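Local coordinates for protein polyprenyl synthetase (Zymomonas mobilis subsp. mobilis, PDB 4KKM) that probably condenses isopentenyl diphosphate with allylic diphosphates to build longer isoprenoid chains, as a metal-dependent prenyltransferase of the FPP/GGPP synthase family, at residues M60-I65 against R120-V125; H101-I106 against A140-A145. All blocks are in the same frame, centred on the assembly; numbering follows the deposited sequence.

Contact 1 (M60-I65 against R120-V125); sequences MRYAAI and RGKPTV
The last turn of helix 54-64, with Ile65 just past its end, meets the short, weakly bonded strand 122-123 and the first residue of the helix after it, with the backbones closest at Ala63 and Val125, whose CA atoms are 6.7 Å apart. Tyr62 and Lys122 carry the contact, Lys122 running back along Tyr62 as Tyr62 runs out. With CG anti to the backbone N (chi1 177°), the Tyr62 ring reaches out from the helix, and its OH gives a hydrogen bond of 2.5 Å to Pro123 O, which lies at the ring edge, in plane. Pro123 CG packs against the same hydroxyl. The Lys122 chain, fully extended, passes over one face of the ring: CE makes a CH-pi contact 3.9 Å from the Tyr62 ring centroid, and NZ stands over the face in a cation-pi contact. Lys122 NZ then bonds to Tyr62 O at 2.7 Å, nearly along the C=O axis (174°), with weak bonds to Ile65 O and, beyond the segment, Gly66 O. Val125 CG2 touches Ala63 CB at 3.8 Å and also meets the Tyr62 ring edge at CD2. Tyrosine and lysine thus tie the end of helix 54-64 to the hairpin 118-123, which follows the calcium-binding Asp108 and Asp114 in the chain. A leucine in place of Tyr62 would probably leave Pro123 O without its hydroxyl donor and the Lys122 chain without a flat face to lie on. The ammonium group gathers one good and two weak carbonyl partners at and just past the C-terminal end of the helix, surroundings that would probably favour the protonated lysine.

Contact 2 (H101-I106 against A140-A145); sequences HVYSLI and ALQALA
Tyr103 OH and Gln142 OE1 share a water molecule, which accepts from the hydroxyl at 2.5 Å and donates to the amide oxygen at 2.6 Å. The Gln142 chain follows the Tyr103 ring from CB to the hydroxyl end, ring and amide planes only 23° apart. Gln142 CB sits over one face of the Tyr103 ring, toward its rim, in a CH-pi contact 4.1 Å from the centroid; the extended chain then carries the amide along the ring. Gln142 NE2 donates to Asp139 O of the second subunit, which places this pair at the dimer interface; this bond and the water on OE1 together probably set the rotation of the amide. Helices 87-109 and 131-150 run antiparallel here, 166° between their directions and 8.7 Å between their axes, as neighbours in the all-helical fold of the isoprenoid synthases. At the closest backbone approach, Tyr103 CB abuts Leu141 CB at 3.7 Å. Leu141 has CG anti to the carbonyl carbon (chi1 -81°), which sets CD1 against the pair Val102 CG1 and Ile106 CD1, 3.7 Å from each of these two atoms. Met60 of helix 54-64 also packs on Leu141.

Helix 54-64 joins the two contacts, whose centres are 12 Å apart: the helix that meets 120-125 in contact 1 also packs on both helices of contact 2. Ala63 CB lies 3.5 Å from Ile106 CD1 and 3.7 Å from Val102 CG1, while Met60 CE reaches Ala140 CB at 3.6 Å. Both contacts flank the metal site without entering it. The bound calcium ion, held by Asp108 and Asp114, is about 11 Å from the Thr124 side chain and about 12 Å from that of Ile106. Asp108 lies on helix 87-109, two residues beyond Ile106, so contact 2 packs the helix that carries this ligand.

Contact 1 (M60-I65 against R120-V125)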
# COMPACT_ATOMS: atom_id res chain seq x y z
N MET B 60 1.83 -14.52 3.49
CA MET B 60 0.61 -13.71 3.49
C MET B 60 -0.55 -14.51 4.09
O MET B 60 -1.32 -13.99 4.91
CB MET B 60 0.26 -13.24 2.08
CG MET B 60 1.27 -12.26 1.47
SD MET B 60 1.01 -11.97 -0.29
CE MET B 60 -0.42 -10.86 -0.26
N ARG B 61 -0.66 -15.77 3.69
CA ARG B 61 -1.74 -16.62 4.19
C ARG B 61 -1.57 -16.89 5.68
O ARG B 61 -2.55 -16.86 6.44
CB ARG B 61 -1.77 -17.94 3.41
CG ARG B 61 -2.27 -17.79 1.98
CD ARG B 61 -2.05 -19.07 1.16
NE ARG B 61 -2.87 -20.18 1.65
CZ ARG B 61 -4.11 -20.44 1.24
NH1 ARG B 61 -4.69 -19.68 0.32
NH2 ARG B 61 -4.77 -21.47 1.76
N TYR B 62 -0.34 -17.16 6.10
CA TYR B 62 -0.06 -17.41 7.50
C TYR B 62 -0.49 -16.24 8.37
O TYR B 62 -1.06 -16.43 9.45
CB TYR B 62 1.43 -17.69 7.70
CG TYR B 62 1.82 -17.87 9.15
CD1 TYR B 62 1.64 -19.10 9.78
CD2 TYR B 62 2.36 -16.83 9.88
CE1 TYR B 62 1.99 -19.27 11.10
CE2 TYR B 62 2.70 -16.99 11.20
CZ TYR B 62 2.52 -18.21 11.81
OH TYR B 62 2.87 -18.38 13.12
N ALA B 63 -0.23 -15.03 7.91
CA ALA B 63 -0.57 -13.82 8.66
C ALA B 63 -2.06 -13.53 8.63
O ALA B 63 -2.65 -13.18 9.65
CB ALA B 63 0.19 -12.62 8.11
N ALA B 64 -2.66 -13.67 7.45
CA ALA B 64 -4.05 -13.25 7.23
C ALA B 64 -5.10 -14.27 7.64
O ALA B 64 -6.21 -13.90 8.03
CB ALA B 64 -4.25 -12.85 5.77
N ILE B 65 -4.77 -15.56 7.54
CA ILE B 65 -5.74 -16.62 7.80
C ILE B 65 -5.62 -17.18 9.21
O ILE B 65 -4.51 -17.40 9.71
CB ILE B 65 -5.60 -17.77 6.78
CG1 ILE B 65 -5.89 -17.27 5.37
CG2 ILE B 65 -6.53 -18.93 7.13
CD1 ILE B 65 -5.68 -18.33 4.30
N ARG B 120 -0.50 -13.76 20.36
CA ARG B 120 -1.60 -14.63 20.76
C ARG B 120 -1.31 -16.11 20.47
O ARG B 120 -2.08 -16.78 19.78
CB ARG B 120 -2.92 -14.19 20.11
N GLY B 121 -0.19 -16.60 20.99
CA GLY B 121 0.19 -17.99 20.83
C GLY B 121 0.78 -18.31 19.47
O GLY B 121 1.33 -19.38 19.24
N LYS B 122 0.66 -17.35 18.56
CA LYS B 122 1.05 -17.52 17.17
C LYS B 122 2.39 -16.84 16.91
O LYS B 122 2.51 -15.63 17.09
CB LYS B 122 -0.03 -16.93 16.27
CG LYS B 122 0.16 -17.13 14.78
CD LYS B 122 -1.09 -16.68 14.04
CE LYS B 122 -0.96 -16.88 12.55
NZ LYS B 122 -2.23 -16.59 11.83
N PRO B 123 3.41 -17.62 16.51
CA PRO B 123 4.69 -16.98 16.18
C PRO B 123 4.51 -16.00 15.04
O PRO B 123 3.72 -16.23 14.12
CB PRO B 123 5.59 -18.16 15.77
CG PRO B 123 4.66 -19.28 15.46
CD PRO B 123 3.46 -19.08 16.34
N THR B 124 5.23 -14.89 15.11
CA THR B 124 5.10 -13.85 14.10
C THR B 124 5.72 -14.27 12.77
O THR B 124 6.47 -15.25 12.71
CB THR B 124 5.74 -12.55 14.59
OG1 THR B 124 7.09 -12.81 15.00
CG2 THR B 124 4.95 -11.99 15.78
N VAL B 125 5.41 -13.53 11.71
CA VAL B 125 5.86 -13.89 10.37
C VAL B 125 7.39 -13.95 10.26
O VAL B 125 7.93 -14.90 9.69
CB VAL B 125 5.27 -12.93 9.31
CG1 VAL B 125 5.91 -13.18 7.93
CG2 VAL B 125 3.76 -13.09 9.26

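Contact 2 (H101-I106 against A140-A145)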
# COMPACT_ATOMS: atom_id res chain seq x y z
N HIS B 101 -4.87 -3.90 8.33
CA HIS B 101 -4.62 -4.23 9.73
C HIS B 101 -3.56 -5.32 9.86
O HIS B 101 -2.61 -5.19 10.63
CB HIS B 101 -5.92 -4.67 10.41
CG HIS B 101 -5.74 -5.14 11.82
ND1 HIS B 101 -5.22 -4.35 12.81
CD2 HIS B 101 -6.03 -6.33 12.41
CE1 HIS B 101 -5.18 -5.02 13.95
NE2 HIS B 101 -5.67 -6.23 13.73
N VAL B 102 -3.72 -6.39 9.09
CA VAL B 102 -2.80 -7.52 9.17
C VAL B 102 -1.39 -7.11 8.72
O VAL B 102 -0.41 -7.44 9.39
CB VAL B 102 -3.31 -8.73 8.37
CG1 VAL B 102 -2.20 -9.77 8.17
CG2 VAL B 102 -4.52 -9.34 9.07
N TYR B 103 -1.28 -6.40 7.60
CA TYR B 103 0.05 -5.96 7.16
C TYR B 103 0.69 -5.10 8.25
O TYR B 103 1.89 -5.19 8.50
CB TYR B 103 0.02 -5.25 5.78
CG TYR B 103 0.36 -3.76 5.84
CD1 TYR B 103 1.67 -3.33 6.04
CD2 TYR B 103 -0.63 -2.79 5.68
CE1 TYR B 103 1.98 -1.98 6.13
CE2 TYR B 103 -0.32 -1.42 5.74
CZ TYR B 103 1.00 -1.03 5.97
OH TYR B 103 1.35 0.31 6.05
N SER B 104 -0.11 -4.26 8.92
CA SER B 104 0.44 -3.37 9.93
C SER B 104 1.03 -4.14 11.11
O SER B 104 2.05 -3.74 11.67
CB SER B 104 -0.61 -2.38 10.44
OG SER B 104 -1.48 -2.98 11.39
N LEU B 105 0.39 -5.25 11.47
CA LEU B 105 0.89 -6.12 12.54
C LEU B 105 2.18 -6.81 12.12
O LEU B 105 3.11 -6.94 12.90
CB LEU B 105 -0.16 -7.18 12.89
CG LEU B 105 -1.50 -6.72 13.47
CD1 LEU B 105 -2.43 -7.91 13.61
CD2 LEU B 105 -1.29 -6.02 14.82
N ILE B 106 2.22 -7.26 10.87
CA ILE B 106 3.43 -7.91 10.35
C ILE B 106 4.63 -6.98 10.46
O ILE B 106 5.69 -7.35 10.96
CB ILE B 106 3.28 -8.33 8.88
CG1 ILE B 106 2.12 -9.31 8.70
CG2 ILE B 106 4.59 -8.95 8.37
CD1 ILE B 106 1.92 -9.71 7.23
N ALA B 140 2.89 -6.64 0.20
CA ALA B 140 1.95 -7.18 -0.77
C ALA B 140 0.52 -7.09 -0.25
O ALA B 140 -0.42 -6.88 -1.03
CB ALA B 140 2.30 -8.65 -1.09
N LEU B 141 0.35 -7.24 1.06
CA LEU B 141 -0.98 -7.15 1.64
C LEU B 141 -1.55 -5.75 1.55
O LEU B 141 -2.76 -5.57 1.34
CB LEU B 141 -1.00 -7.65 3.09
CG LEU B 141 -1.07 -9.18 3.25
CD1 LEU B 141 -0.82 -9.61 4.70
CD2 LEU B 141 -2.41 -9.70 2.78
N GLN B 142 -0.71 -4.73 1.70
CA GLN B 142 -1.21 -3.36 1.54
C GLN B 142 -1.73 -3.14 0.12
O GLN B 142 -2.82 -2.61 -0.09
CB GLN B 142 -0.18 -2.28 1.92
CG GLN B 142 -0.69 -0.88 1.54
CD GLN B 142 -0.00 0.27 2.27
OE1 GLN B 142 -0.62 1.31 2.52
NE2 GLN B 142 1.28 0.09 2.61
N ALA B 143 -0.94 -3.57 -0.87
CA ALA B 143 -1.37 -3.46 -2.26
C ALA B 143 -2.68 -4.22 -2.48
O ALA B 143 -3.57 -3.75 -3.18
CB ALA B 143 -0.29 -3.99 -3.20
N LEU B 144 -2.79 -5.39 -1.86
CA LEU B 144 -3.97 -6.25 -2.05
C LEU B 144 -5.25 -5.56 -1.59
O LEU B 144 -6.31 -5.74 -2.20
CB LEU B 144 -3.79 -7.59 -1.31
CG LEU B 144 -4.90 -8.61 -1.56
CD1 LEU B 144 -4.99 -8.95 -3.05
CD2 LEU B 144 -4.65 -9.87 -0.73
N ALA B 145 -5.17 -4.78 -0.51
CA ALA B 145 -6.34 -4.07 0.00
C ALA B 145 -6.98 -3.21 -1.09
O ALA B 145 -8.20 -3.17 -1.23
CB ALA B 145 -5.95 -3.18 1.19
O HOH W 1 -0.37 1.83 5.06